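Local coordinates for protein cytochrome P450 (Bacillus megaterium, PDB 5L92) that belongs to the cytochrome P450 monooxygenases, binds the steroid corticosterone at its heme and takes part in steroid oxidation, at residues Q77-T82 with E193-F198; S83-D88 with S236-I241; P89-E94 with D229-G234. All coordinates share one frame; numbering follows the deposited sequence.

The three contacts follow one continuous run of chain, residues 77-94, past helices 177-207 and 229-245. Interaction 2 is the buried one. It is apolar and faces both heme and steroid. Interaction 1 is partly buried and polar: a carboxylate from helix 177-207 meets the backbone of the loop. Interaction 3 lies at the surface and is a single pair of opposite charges. Interactions 2 and 3 share helix 229-245, and both touch the heme, the first by hydrocarbon and the second through a histidine bonded to a propionate. Interaction 1 abuts its neighbours: Leu80 packs on Ile237, and Thr82 lies against Glu231. Between segments, the ion pair is outermost and the apolar packing innermost.

Interaction 1 of 3, residues Q77-T82 with E193-F198; sequences QTALGT and ELETYF
Glu195 reaches from helix 177-207 to the backbone of Ala79. Its OE2 accepts the N-H of Ala79 at 3.0 Å, and the bond is nearly straight (175°). The N-H does not come in the plane of the carboxylate. It meets OE2 from above that plane, 64° out of it. The side chain of Glu195 leaves the helix with CG anti to its carbonyl carbon (chi1 -73°) and is extended beyond CG, which carries the carboxylate across to the loop. On the way CG lies alongside the methyl of Ala79, 3.7 Å from its CB. CB of Thr78 is also near, 3.6 Å from Glu195 OE2. A water takes the next N-H: it accepts from Leu80 N at 2.8 Å and donates to Glu195 OE2. One carboxylate oxygen thus serves two successive N-H groups, one directly and one through water.

The loop is braced by its own side chains. Thr78 OG1 sits between its backbone N and carbonyl carbon, and from there accepts from Gly81 N at 2.9 Å, an ST motif. Gln77 OE1 takes the N-H of Thr78 in its carbonyl plane. Thr82 OG1 donates to Ala79 O at 2.9 Å on a lone pair, and Thr82 N bonds the same oxygen. Leu80 turns to Ile237 and touches the corticosterone.

This is the B-C loop of a cytochrome P450 held against the G helix, at the wall of the substrate pocket.

Interaction 2 of 3, residues S83-D88 with S236-I241; sequences SLINID and SILLLI. With HEM (protoporphyrin IX containing Fe), chain C; C0R (corticosterone), chain D.
Ile85 and Leu238 meet over the rim of one heme face. Ile85 CD1 lies on the steroid side of the heme plane, beyond the ring rim, 3.7 Å from the propionate carbon HEM CBA, and Leu238 CD2 is 3.6 Å from the methyl HEM CMD. The steroid is on this same face, where C0R O1 binds the iron at 1.9 Å. Cys352, the axial protein ligand, binds the iron from the opposite face. At the heme edges, Leu239 CD2 touches the vinyl carbon HEM CBC and Leu84 CB lies by a propionate.

Ile85 has CG1 anti to its backbone N (chi1 -164°), which sends CD1 to the cofactor and leaves CG2 to Leu238 CD1, 4.0 Å away. The two side chains cross obliquely. Leu238 divides its methyls: CD1 also touches C0R C7 at 3.7 Å, while CD2 lies 3.7 Å from Ser83 OG. That hydroxyl bonds Leu80 O. With an alanine in place of Ile85, Leu238 CD1 and the heme propionate arm would probably lose a packing partner, and a gap would open between them beside the steroid.

No hydrogen bond crosses the contact. Helix and loop meet by apolar packing, which gives the steroid a hydrocarbon wall.

Interaction 3 of 3, residues P89-E94 with D229-G234; sequences PPKHAE and DEEIVG. With HEM (protoporphyrin IX containing Fe), chain C.
Lys91 and Glu231 join the C helix of the P450 fold to the long helix 229-245 that runs past the heme, at the protein surface. Lys91 follows Pro90, whose preceding peptide bond is cis. Glu231 is in the first turn of helix 229-245. The two side chains approach from opposite directions and form a salt bridge, Lys91 NZ to Glu231 OE2, at 3.3 Å. Lys91 CE is equally close to Glu231 OE2, so the oxygen lies beside the CE-NZ bond rather than beyond the ammonium. The second oxygen, Glu231 OE1, is 3.6 Å from Lys91 NZ. Lys91 bends at its second torsion (chi2 56°) and Glu231 stays extended beyond CG. Both long chains are needed, since the CA atoms of Lys91 and Glu231 are 11.5 Å apart. The pair is an electrostatic link more than a packed interface. Thr82 also touches Glu231.

The next residue, His92, turns to the heme. With CG anti to the backbone N (chi1 174°), its ring points to the propionate, and it meets the ring of His350 edge-to-face. His350, Arg96 and Arg294 also hydrogen-bond the heme. The propionate oxygen HEM O1D lies at the edge of the His92 ring, near its plane, and His92 NE2 donates to HEM O1D at 2.6 Å with an angle of 169° at the hydrogen.

Interaction 1 of 3, residues Q77-T82 with E193-F198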
loop_
_atom_site.group_PDB
_atom_site.type_symbol
_atom_site.label_atom_id
_atom_site.label_comp_id
_atom_site.label_asym_id
_atom_site.label_seq_id
_atom_site.Cartn_x
_atom_site.Cartn_y
_atom_site.Cartn_z
ATOM N N GLN A 77 -14.421 -18.922 0.408
ATOM C CA GLN A 77 -13.421 -18.100 -0.281
ATOM C C GLN A 77 -14.000 -16.974 -1.141
ATOM O O GLN A 77 -15.077 -17.059 -1.637
ATOM C CB GLN A 77 -12.523 -18.980 -1.129
ATOM C CG GLN A 77 -11.334 -18.257 -1.708
ATOM C CD GLN A 77 -10.377 -17.790 -0.638
ATOM O OE1 GLN A 77 -10.509 -16.704 -0.112
ATOM N NE2 GLN A 77 -9.418 -18.626 -0.304
ATOM N N THR A 78 -13.253 -15.912 -1.287
ATOM C CA THR A 78 -13.661 -14.749 -2.034
ATOM C C THR A 78 -12.919 -14.617 -3.344
ATOM O O THR A 78 -11.980 -15.309 -3.575
ATOM C CB THR A 78 -13.380 -13.494 -1.220
ATOM O OG1 THR A 78 -11.986 -13.362 -1.010
ATOM C CG2 THR A 78 -14.035 -13.556 0.088
ATOM N N ALA A 79 -13.360 -13.721 -4.199
ATOM C CA ALA A 79 -12.702 -13.482 -5.457
ATOM C C ALA A 79 -11.329 -12.938 -5.114
ATOM O O ALA A 79 -10.372 -13.285 -5.735
ATOM C CB ALA A 79 -13.474 -12.529 -6.324
ATOM N N LEU A 80 -11.263 -12.116 -4.081
ATOM C CA LEU A 80 -9.968 -11.623 -3.599
ATOM C C LEU A 80 -9.035 -12.765 -3.207
ATOM O O LEU A 80 -7.821 -12.693 -3.446
ATOM C CB LEU A 80 -10.165 -10.684 -2.416
ATOM C CG LEU A 80 -10.121 -9.179 -2.679
ATOM C CD1 LEU A 80 -10.331 -8.473 -1.329
ATOM C CD2 LEU A 80 -8.786 -8.722 -3.372
ATOM N N GLY A 81 -9.583 -13.843 -2.649
ATOM C CA GLY A 81 -8.778 -14.998 -2.274
ATOM C C GLY A 81 -8.187 -15.777 -3.433
ATOM O O GLY A 81 -7.336 -16.639 -3.190
ATOM N N THR A 82 -8.608 -15.507 -4.670
ATOM C CA THR A 82 -7.994 -16.102 -5.856
ATOM C C THR A 82 -6.986 -15.175 -6.523
ATOM O O THR A 82 -6.342 -15.573 -7.499
ATOM C CB THR A 82 -9.081 -16.509 -6.886
ATOM O OG1 THR A 82 -9.547 -15.370 -7.629
ATOM C CG2 THR A 82 -10.267 -17.147 -6.184
ATOM N N GLU A 193 -20.371 -7.032 -2.532
ATOM C CA GLU A 193 -20.763 -5.888 -3.358
ATOM C C GLU A 193 -19.668 -5.505 -4.357
ATOM O O GLU A 193 -19.954 -5.207 -5.527
ATOM C CB GLU A 193 -21.089 -4.708 -2.440
ATOM C CG GLU A 193 -22.446 -4.830 -1.700
ATOM C CD GLU A 193 -22.652 -3.734 -0.658
ATOM O OE1 GLU A 193 -21.706 -2.955 -0.414
ATOM O OE2 GLU A 193 -23.756 -3.643 -0.080
ATOM N N LEU A 194 -18.402 -5.540 -3.925
ATOM C CA LEU A 194 -17.294 -5.364 -4.865
ATOM C C LEU A 194 -17.336 -6.419 -5.966
ATOM O O LEU A 194 -17.196 -6.109 -7.147
ATOM C CB LEU A 194 -15.959 -5.444 -4.142
ATOM C CG LEU A 194 -15.377 -4.238 -3.405
ATOM C CD1 LEU A 194 -14.210 -4.695 -2.491
ATOM C CD2 LEU A 194 -14.910 -3.255 -4.425
ATOM N N GLU A 195 -17.433 -7.688 -5.584
ATOM C CA GLU A 195 -17.547 -8.748 -6.584
ATOM C C GLU A 195 -18.705 -8.500 -7.538
ATOM O O GLU A 195 -18.527 -8.532 -8.759
ATOM C CB GLU A 195 -17.697 -10.100 -5.893
ATOM C CG GLU A 195 -16.393 -10.525 -5.273
ATOM C CD GLU A 195 -16.538 -11.758 -4.465
ATOM O OE1 GLU A 195 -17.474 -12.511 -4.784
ATOM O OE2 GLU A 195 -15.736 -11.971 -3.517
ATOM N N THR A 196 -19.898 -8.220 -7.010
ATOM C CA THR A 196 -21.033 -8.110 -7.921
ATOM C C THR A 196 -20.885 -6.888 -8.801
ATOM O O THR A 196 -21.249 -6.936 -9.979
ATOM C CB THR A 196 -22.387 -8.099 -7.166
ATOM O OG1 THR A 196 -22.411 -7.066 -6.194
ATOM C CG2 THR A 196 -22.618 -9.396 -6.466
ATOM N N TYR A 197 -20.306 -5.807 -8.267
ATOM C CA TYR A 197 -19.922 -4.676 -9.105
ATOM C C TYR A 197 -19.095 -5.146 -10.288
ATOM O O TYR A 197 -19.414 -4.845 -11.444
ATOM C CB TYR A 197 -19.119 -3.640 -8.291
ATOM C CG TYR A 197 -18.754 -2.421 -9.095
ATOM C CD1 TYR A 197 -17.588 -2.381 -9.853
ATOM C CD2 TYR A 197 -19.599 -1.327 -9.130
ATOM C CE1 TYR A 197 -17.282 -1.287 -10.606
ATOM C CE2 TYR A 197 -19.299 -0.220 -9.866
ATOM C CZ TYR A 197 -18.141 -0.204 -10.620
ATOM O OH TYR A 197 -17.818 0.900 -11.382
ATOM N N PHE A 198 -18.024 -5.900 -10.030
ATOM C CA PHE A 198 -17.128 -6.227 -11.130
ATOM C C PHE A 198 -17.666 -7.330 -12.044
ATOM O O PHE A 198 -17.247 -7.411 -13.200
ATOM C CB PHE A 198 -15.740 -6.589 -10.589
ATOM C CG PHE A 198 -14.858 -5.377 -10.387
ATOM C CD1 PHE A 198 -14.306 -4.726 -11.475
ATOM C CD2 PHE A 198 -14.640 -4.870 -9.121
ATOM C CE1 PHE A 198 -13.526 -3.590 -11.321
ATOM C CE2 PHE A 198 -13.850 -3.751 -8.930
ATOM C CZ PHE A 198 -13.293 -3.093 -10.024
HETATM O O HOH W 1 -13.331 -10.636 -2.935
#

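Interaction 2 of 3, residues S83-D88 with S236-I241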
loop_
_atom_site.group_PDB
_atom_site.type_symbol
_atom_site.label_atom_id
_atom_site.label_comp_id
_atom_site.label_asym_id
_atom_site.label_seq_id
_atom_site.Cartn_x
_atom_site.Cartn_y
_atom_site.Cartn_z
ATOM N N SER A 83 -6.831 -13.958 -6.031
ATOM C CA SER A 83 -5.931 -13.023 -6.675
ATOM C C SER A 83 -4.469 -13.281 -6.294
ATOM O O SER A 83 -4.142 -13.965 -5.311
ATOM C CB SER A 83 -6.329 -11.588 -6.337
ATOM O OG SER A 83 -5.926 -11.226 -5.019
ATOM N N LEU A 84 -3.594 -12.724 -7.135
ATOM C CA LEU A 84 -2.142 -12.782 -7.037
ATOM C C LEU A 84 -1.610 -12.732 -5.623
ATOM O O LEU A 84 -0.708 -13.494 -5.283
ATOM C CB LEU A 84 -1.516 -11.610 -7.789
ATOM C CG LEU A 84 -1.415 -11.694 -9.290
ATOM C CD1 LEU A 84 -0.834 -10.371 -9.742
ATOM C CD2 LEU A 84 -0.554 -12.839 -9.734
ATOM N N ILE A 85 -2.137 -11.823 -4.802
ATOM C CA ILE A 85 -1.567 -11.622 -3.473
ATOM C C ILE A 85 -1.815 -12.792 -2.534
ATOM O O ILE A 85 -1.126 -12.896 -1.508
ATOM C CB ILE A 85 -2.102 -10.309 -2.856
ATOM C CG1 ILE A 85 -1.235 -9.888 -1.667
ATOM C CG2 ILE A 85 -3.567 -10.432 -2.434
ATOM C CD1 ILE A 85 -1.326 -8.405 -1.302
ATOM N N ASN A 86 -2.756 -13.690 -2.877
ATOM C CA ASN A 86 -3.200 -14.769 -1.992
ATOM C C ASN A 86 -3.008 -16.161 -2.594
ATOM O O ASN A 86 -3.630 -17.117 -2.126
ATOM C CB ASN A 86 -4.675 -14.595 -1.614
ATOM C CG ASN A 86 -4.925 -13.372 -0.766
ATOM O OD1 ASN A 86 -4.181 -13.100 0.182
ATOM N ND2 ASN A 86 -5.969 -12.601 -1.114
ATOM N N ILE A 87 -2.132 -16.316 -3.590
ATOM C CA ILE A 87 -1.898 -17.622 -4.183
ATOM C C ILE A 87 -0.408 -17.916 -4.211
ATOM O O ILE A 87 0.426 -17.009 -4.313
ATOM C CB ILE A 87 -2.523 -17.715 -5.589
ATOM C CG1 ILE A 87 -2.012 -16.586 -6.469
ATOM C CG2 ILE A 87 -4.054 -17.660 -5.463
ATOM C CD1 ILE A 87 -2.409 -16.690 -7.933
ATOM N N ASP A 88 -0.086 -19.197 -4.091
ATOM C CA ASP A 88 1.260 -19.742 -4.031
ATOM C C ASP A 88 1.669 -20.271 -5.384
ATOM O O ASP A 88 0.840 -20.432 -6.281
ATOM C CB ASP A 88 1.328 -20.879 -2.998
ATOM C CG ASP A 88 1.415 -20.383 -1.555
ATOM O OD1 ASP A 88 1.780 -19.203 -1.326
ATOM O OD2 ASP A 88 1.138 -21.189 -0.631
ATOM N N SER A 236 -9.073 -7.419 -10.434
ATOM C CA SER A 236 -9.624 -6.078 -10.559
ATOM C C SER A 236 -9.877 -5.459 -9.191
ATOM O O SER A 236 -9.556 -4.282 -8.966
ATOM C CB SER A 236 -10.893 -6.131 -11.397
ATOM O OG SER A 236 -10.556 -6.592 -12.692
ATOM N N ILE A 237 -10.397 -6.252 -8.249
ATOM C CA ILE A 237 -10.650 -5.733 -6.903
ATOM C C ILE A 237 -9.342 -5.383 -6.206
ATOM O O ILE A 237 -9.225 -4.329 -5.575
ATOM C CB ILE A 237 -11.488 -6.743 -6.085
ATOM C CG1 ILE A 237 -12.964 -6.734 -6.568
ATOM C CG2 ILE A 237 -11.438 -6.426 -4.593
ATOM C CD1 ILE A 237 -13.745 -7.969 -6.165
ATOM N N LEU A 238 -8.348 -6.260 -6.303
ATOM C CA LEU A 238 -7.052 -5.984 -5.697
ATOM C C LEU A 238 -6.503 -4.654 -6.186
ATOM O O LEU A 238 -6.052 -3.832 -5.383
ATOM C CB LEU A 238 -6.090 -7.115 -6.029
ATOM C CG LEU A 238 -4.632 -7.027 -5.552
ATOM C CD1 LEU A 238 -4.530 -6.894 -4.014
ATOM C CD2 LEU A 238 -3.917 -8.259 -6.052
ATOM N N LEU A 239 -6.586 -4.405 -7.495
ATOM C CA LEU A 239 -6.064 -3.159 -8.047
ATOM C C LEU A 239 -6.888 -1.989 -7.576
ATOM O O LEU A 239 -6.343 -0.936 -7.224
ATOM C CB LEU A 239 -6.047 -3.184 -9.575
ATOM C CG LEU A 239 -5.119 -4.120 -10.322
ATOM C CD1 LEU A 239 -5.185 -3.718 -11.816
ATOM C CD2 LEU A 239 -3.727 -4.103 -9.836
ATOM N N LEU A 240 -8.208 -2.160 -7.541
ATOM C CA LEU A 240 -9.059 -1.076 -7.074
ATOM C C LEU A 240 -8.660 -0.645 -5.669
ATOM O O LEU A 240 -8.495 0.547 -5.398
ATOM C CB LEU A 240 -10.518 -1.489 -7.083
ATOM C CG LEU A 240 -11.459 -0.361 -6.699
ATOM C CD1 LEU A 240 -11.319 0.783 -7.719
ATOM C CD2 LEU A 240 -12.881 -0.877 -6.621
ATOM N N ILE A 241 -8.525 -1.613 -4.764
ATOM C CA ILE A 241 -8.213 -1.308 -3.375
ATOM C C ILE A 241 -6.824 -0.689 -3.289
ATOM O O ILE A 241 -6.622 0.309 -2.596
ATOM C CB ILE A 241 -8.333 -2.572 -2.501
ATOM C CG1 ILE A 241 -9.768 -3.102 -2.545
ATOM C CG2 ILE A 241 -7.965 -2.249 -1.072
ATOM C CD1 ILE A 241 -10.010 -4.377 -1.759
HETATM C CHA HEM C . 1.789 -6.377 -3.673
HETATM C CHB HEM C . 2.971 -2.334 -1.188
HETATM C CHC HEM C . 1.015 0.437 -4.594
HETATM C CHD HEM C . -0.571 -3.589 -6.766
HETATM C C1A HEM C . 2.319 -5.502 -2.733
HETATM C C2A HEM C . 3.127 -5.888 -1.597
HETATM C C3A HEM C . 3.438 -4.778 -0.910
HETATM C C4A HEM C . 2.865 -3.644 -1.599
HETATM C CMA HEM C . 4.285 -4.711 0.376
HETATM C CAA HEM C . 3.540 -7.338 -1.222
HETATM C CBA HEM C . 2.351 -8.186 -0.769
HETATM C CGA HEM C . 2.786 -9.461 -0.096
HETATM O O1A HEM C . 3.942 -9.879 -0.237
HETATM O O2A HEM C . 1.982 -10.082 0.620
HETATM C C1B HEM C . 2.599 -1.212 -1.890
HETATM C C2B HEM C . 2.930 0.174 -1.587
HETATM C C3B HEM C . 2.361 0.928 -2.543
HETATM C C4B HEM C . 1.659 0.045 -3.454
HETATM C CMB HEM C . 3.808 0.634 -0.408
HETATM C CAB HEM C . 2.406 2.453 -2.770
HETATM C CBB HEM C . 3.388 3.235 -2.292
HETATM C C1C HEM C . 0.415 -0.418 -5.489
HETATM C C2C HEM C . -0.386 -0.029 -6.618
HETATM C C3C HEM C . -0.802 -1.131 -7.216
HETATM C C4C HEM C . -0.331 -2.269 -6.475
HETATM C CMC HEM C . -0.678 1.413 -7.110
HETATM C CAC HEM C . -1.706 -1.094 -8.454
HETATM C CBC HEM C . -1.317 -1.679 -9.582
HETATM C C1D HEM C . -0.085 -4.694 -6.130
HETATM C C2D HEM C . -0.365 -6.062 -6.516
HETATM C C3D HEM C . 0.294 -6.862 -5.665
HETATM C C4D HEM C . 0.988 -5.998 -4.715
HETATM C CMD HEM C . -1.285 -6.431 -7.710
HETATM C CAD HEM C . 0.341 -8.410 -5.631
HETATM C CBD HEM C . 1.562 -8.943 -6.407
HETATM C CGD HEM C . 1.755 -10.442 -6.291
HETATM O O1D HEM C . 2.437 -11.041 -7.154
HETATM O O2D HEM C . 1.262 -11.081 -5.326
HETATM N NA HEM C . 2.170 -4.122 -2.729
HETATM N NB HEM C . 1.811 -1.238 -3.019
HETATM N NC HEM C . 0.418 -1.800 -5.425
HETATM N ND HEM C . 0.711 -4.704 -5.014
HETATM FE FE HEM C . 1.335 -2.944 -4.126
HETATM C C1 C0R D . -1.473 -4.484 0.082
HETATM C C2 C0R D . -0.499 -3.668 -0.787
HETATM C C3 C0R D . -1.010 -3.340 -2.266
HETATM C C4 C0R D . -2.603 -3.293 -2.482
HETATM C C5 C0R D . -3.515 -3.743 -1.340
HETATM C C6 C0R D . -5.086 -3.643 -1.520
HETATM C C7 C0R D . -5.762 -5.052 -1.069
HETATM C C8 C0R D . -5.302 -5.483 0.311
HETATM C C9 C0R D . -3.722 -5.526 0.477
HETATM C C10 C0R D . -2.943 -4.240 0.024
HETATM C C11 C0R D . -3.374 -6.067 1.951
HETATM C C12 C0R D . -4.151 -7.483 2.267
HETATM C C13 C0R D . -5.655 -7.418 2.116
HETATM C C14 C0R D . -5.990 -6.827 0.622
HETATM C C15 C0R D . -7.320 -6.800 0.593
HETATM C C16 C0R D . -7.744 -8.166 1.346
HETATM C C17 C0R D . -6.282 -8.621 2.087
HETATM C C18 C0R D . -6.281 -6.509 3.227
HETATM C C19 C0R D . -3.236 -3.033 0.944
HETATM C C20 C0R D . -6.535 -9.328 3.448
HETATM C C21 C0R D . -5.753 -10.581 3.873
HETATM O O1 C0R D . -0.319 -3.016 -3.226
HETATM O O2 C0R D . -3.703 -5.165 2.869
HETATM O O3 C0R D . -7.390 -8.887 4.207
HETATM O O4 C0R D . -6.090 -10.839 5.233
#

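Interaction 3 of 3, residues P89-E94 with D229-G234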
loop_
_atom_site.group_PDB
_atom_site.type_symbol
_atom_site.label_atom_id
_atom_site.label_comp_id
_atom_site.label_asym_id
_atom_site.label_seq_id
_atom_site.Cartn_x
_atom_site.Cartn_y
_atom_site.Cartn_z
ATOM N N PRO A 89 2.957 -20.586 -5.568
ATOM C CA PRO A 89 3.352 -21.249 -6.809
ATOM C C PRO A 89 2.732 -22.651 -6.900
ATOM O O PRO A 89 2.418 -23.246 -5.855
ATOM C CB PRO A 89 4.877 -21.332 -6.703
ATOM C CG PRO A 89 5.266 -20.409 -5.590
ATOM C CD PRO A 89 4.100 -20.382 -4.662
ATOM N N PRO A 90 2.579 -23.192 -8.121
ATOM C CA PRO A 90 2.904 -22.670 -9.461
ATOM C C PRO A 90 1.839 -21.759 -10.082
ATOM O O PRO A 90 2.110 -21.121 -11.090
ATOM C CB PRO A 90 3.056 -23.956 -10.297
ATOM C CG PRO A 90 2.136 -24.914 -9.651
ATOM C CD PRO A 90 2.207 -24.622 -8.173
ATOM N N LYS A 91 0.645 -21.713 -9.483
ATOM C CA LYS A 91 -0.421 -20.838 -9.954
ATOM C C LYS A 91 -0.026 -19.352 -9.911
ATOM O O LYS A 91 -0.507 -18.552 -10.738
ATOM C CB LYS A 91 -1.664 -21.109 -9.107
ATOM C CG LYS A 91 -2.973 -20.413 -9.499
ATOM C CD LYS A 91 -3.377 -20.698 -10.955
ATOM C CE LYS A 91 -4.854 -20.356 -11.217
ATOM N NZ LYS A 91 -5.214 -20.332 -12.670
ATOM N N HIS A 92 0.831 -18.947 -8.964
ATOM C CA HIS A 92 1.160 -17.522 -8.876
ATOM C C HIS A 92 1.881 -17.052 -10.127
ATOM O O HIS A 92 1.557 -15.999 -10.688
ATOM C CB HIS A 92 2.032 -17.203 -7.659
ATOM C CG HIS A 92 2.482 -15.776 -7.647
ATOM N ND1 HIS A 92 3.695 -15.375 -8.165
ATOM C CD2 HIS A 92 1.849 -14.644 -7.246
ATOM C CE1 HIS A 92 3.809 -14.062 -8.051
ATOM N NE2 HIS A 92 2.705 -13.594 -7.493
ATOM N N ALA A 93 2.870 -17.815 -10.573
ATOM C CA ALA A 93 3.684 -17.395 -11.713
ATOM C C ALA A 93 2.853 -17.293 -12.982
ATOM O O ALA A 93 3.004 -16.339 -13.754
ATOM C CB ALA A 93 4.843 -18.373 -11.915
ATOM N N GLU A 94 1.965 -18.268 -13.214
ATOM C CA GLU A 94 1.056 -18.215 -14.357
ATOM C C GLU A 94 0.176 -16.960 -14.323
ATOM O O GLU A 94 0.030 -16.268 -15.336
ATOM C CB GLU A 94 0.190 -19.488 -14.389
ATOM C CG GLU A 94 0.969 -20.804 -14.455
ATOM C CD GLU A 94 0.140 -22.029 -14.022
ATOM O OE1 GLU A 94 -1.111 -21.940 -13.994
ATOM O OE2 GLU A 94 0.748 -23.081 -13.701
ATOM N N ASP A 229 -13.412 -16.139 -14.759
ATOM C CA ASP A 229 -13.976 -14.821 -14.541
ATOM C C ASP A 229 -13.809 -14.376 -13.102
ATOM O O ASP A 229 -13.566 -13.191 -12.859
ATOM C CB ASP A 229 -15.445 -14.790 -14.924
ATOM C CG ASP A 229 -15.647 -14.728 -16.415
ATOM O OD1 ASP A 229 -14.680 -14.458 -17.154
ATOM O OD2 ASP A 229 -16.787 -14.940 -16.863
ATOM N N GLU A 230 -13.948 -15.299 -12.140
ATOM C CA GLU A 230 -13.698 -14.958 -10.746
ATOM C C GLU A 230 -12.283 -14.415 -10.577
ATOM O O GLU A 230 -12.042 -13.533 -9.742
ATOM C CB GLU A 230 -13.917 -16.188 -9.848
ATOM C CG GLU A 230 -13.876 -15.910 -8.328
ATOM C CD GLU A 230 -13.943 -17.163 -7.477
ATOM O OE1 GLU A 230 -13.505 -18.236 -7.940
ATOM O OE2 GLU A 230 -14.429 -17.076 -6.340
ATOM N N GLU A 231 -11.332 -14.947 -11.346
ATOM C CA GLU A 231 -9.945 -14.507 -11.213
ATOM C C GLU A 231 -9.771 -13.088 -11.747
ATOM O O GLU A 231 -9.062 -12.271 -11.142
ATOM C CB GLU A 231 -9.025 -15.497 -11.915
ATOM C CG GLU A 231 -8.700 -16.702 -11.026
ATOM C CD GLU A 231 -8.038 -17.879 -11.756
ATOM O OE1 GLU A 231 -7.771 -17.770 -12.969
ATOM O OE2 GLU A 231 -7.786 -18.917 -11.108
ATOM N N ILE A 232 -10.470 -12.756 -12.833
ATOM C CA ILE A 232 -10.427 -11.393 -13.336
ATOM C C ILE A 232 -11.065 -10.438 -12.335
ATOM O O ILE A 232 -10.535 -9.349 -12.067
ATOM C CB ILE A 232 -11.100 -11.315 -14.723
ATOM C CG1 ILE A 232 -10.411 -12.292 -15.673
ATOM C CG2 ILE A 232 -11.065 -9.854 -15.268
ATOM C CD1 ILE A 232 -10.926 -12.248 -17.062
ATOM N N VAL A 233 -12.203 -10.828 -11.758
ATOM C CA VAL A 233 -12.830 -10.018 -10.716
ATOM C C VAL A 233 -11.875 -9.824 -9.541
ATOM O O VAL A 233 -11.711 -8.711 -9.039
ATOM C CB VAL A 233 -14.164 -10.647 -10.277
ATOM C CG1 VAL A 233 -14.683 -10.044 -8.968
ATOM C CG2 VAL A 233 -15.203 -10.418 -11.364
ATOM N N GLY A 234 -11.238 -10.905 -9.088
ATOM C CA GLY A 234 -10.351 -10.810 -7.935
ATOM C C GLY A 234 -9.184 -9.854 -8.171
ATOM O O GLY A 234 -8.853 -9.032 -7.313
HETATM C CHA HEM C . 1.789 -6.377 -3.673
HETATM C CHB HEM C . 2.971 -2.334 -1.188
HETATM C CHC HEM C . 1.015 0.437 -4.594
HETATM C CHD HEM C . -0.571 -3.589 -6.766
HETATM C C1A HEM C . 2.319 -5.502 -2.733
HETATM C C2A HEM C . 3.127 -5.888 -1.597
HETATM C C3A HEM C . 3.438 -4.778 -0.910
HETATM C C4A HEM C . 2.865 -3.644 -1.599
HETATM C CMA HEM C . 4.285 -4.711 0.376
HETATM C CAA HEM C . 3.540 -7.338 -1.222
HETATM C CBA HEM C . 2.351 -8.186 -0.769
HETATM C CGA HEM C . 2.786 -9.461 -0.096
HETATM O O1A HEM C . 3.942 -9.879 -0.237
HETATM O O2A HEM C . 1.982 -10.082 0.620
HETATM C C1B HEM C . 2.599 -1.212 -1.890
HETATM C C2B HEM C . 2.930 0.174 -1.587
HETATM C C3B HEM C . 2.361 0.928 -2.543
HETATM C C4B HEM C . 1.659 0.045 -3.454
HETATM C CMB HEM C . 3.808 0.634 -0.408
HETATM C CAB HEM C . 2.406 2.453 -2.770
HETATM C CBB HEM C . 3.388 3.235 -2.292
HETATM C C1C HEM C . 0.415 -0.418 -5.489
HETATM C C2C HEM C . -0.386 -0.029 -6.618
HETATM C C3C HEM C . -0.802 -1.131 -7.216
HETATM C C4C HEM C . -0.331 -2.269 -6.475
HETATM C CMC HEM C . -0.678 1.413 -7.110
HETATM C CAC HEM C . -1.706 -1.094 -8.454
HETATM C CBC HEM C . -1.317 -1.679 -9.582
HETATM C C1D HEM C . -0.085 -4.694 -6.130
HETATM C C2D HEM C . -0.365 -6.062 -6.516
HETATM C C3D HEM C . 0.294 -6.862 -5.665
HETATM C C4D HEM C . 0.988 -5.998 -4.715
HETATM C CMD HEM C . -1.285 -6.431 -7.710
HETATM C CAD HEM C . 0.341 -8.410 -5.631
HETATM C CBD HEM C . 1.562 -8.943 -6.407
HETATM C CGD HEM C . 1.755 -10.442 -6.291
HETATM O O1D HEM C . 2.437 -11.041 -7.154
HETATM O O2D HEM C . 1.262 -11.081 -5.326
HETATM N NA HEM C . 2.170 -4.122 -2.729
HETATM N NB HEM C . 1.811 -1.238 -3.019
HETATM N NC HEM C . 0.418 -1.800 -5.425
HETATM N ND HEM C . 0.711 -4.704 -5.014
HETATM FE FE HEM C . 1.335 -2.944 -4.126
#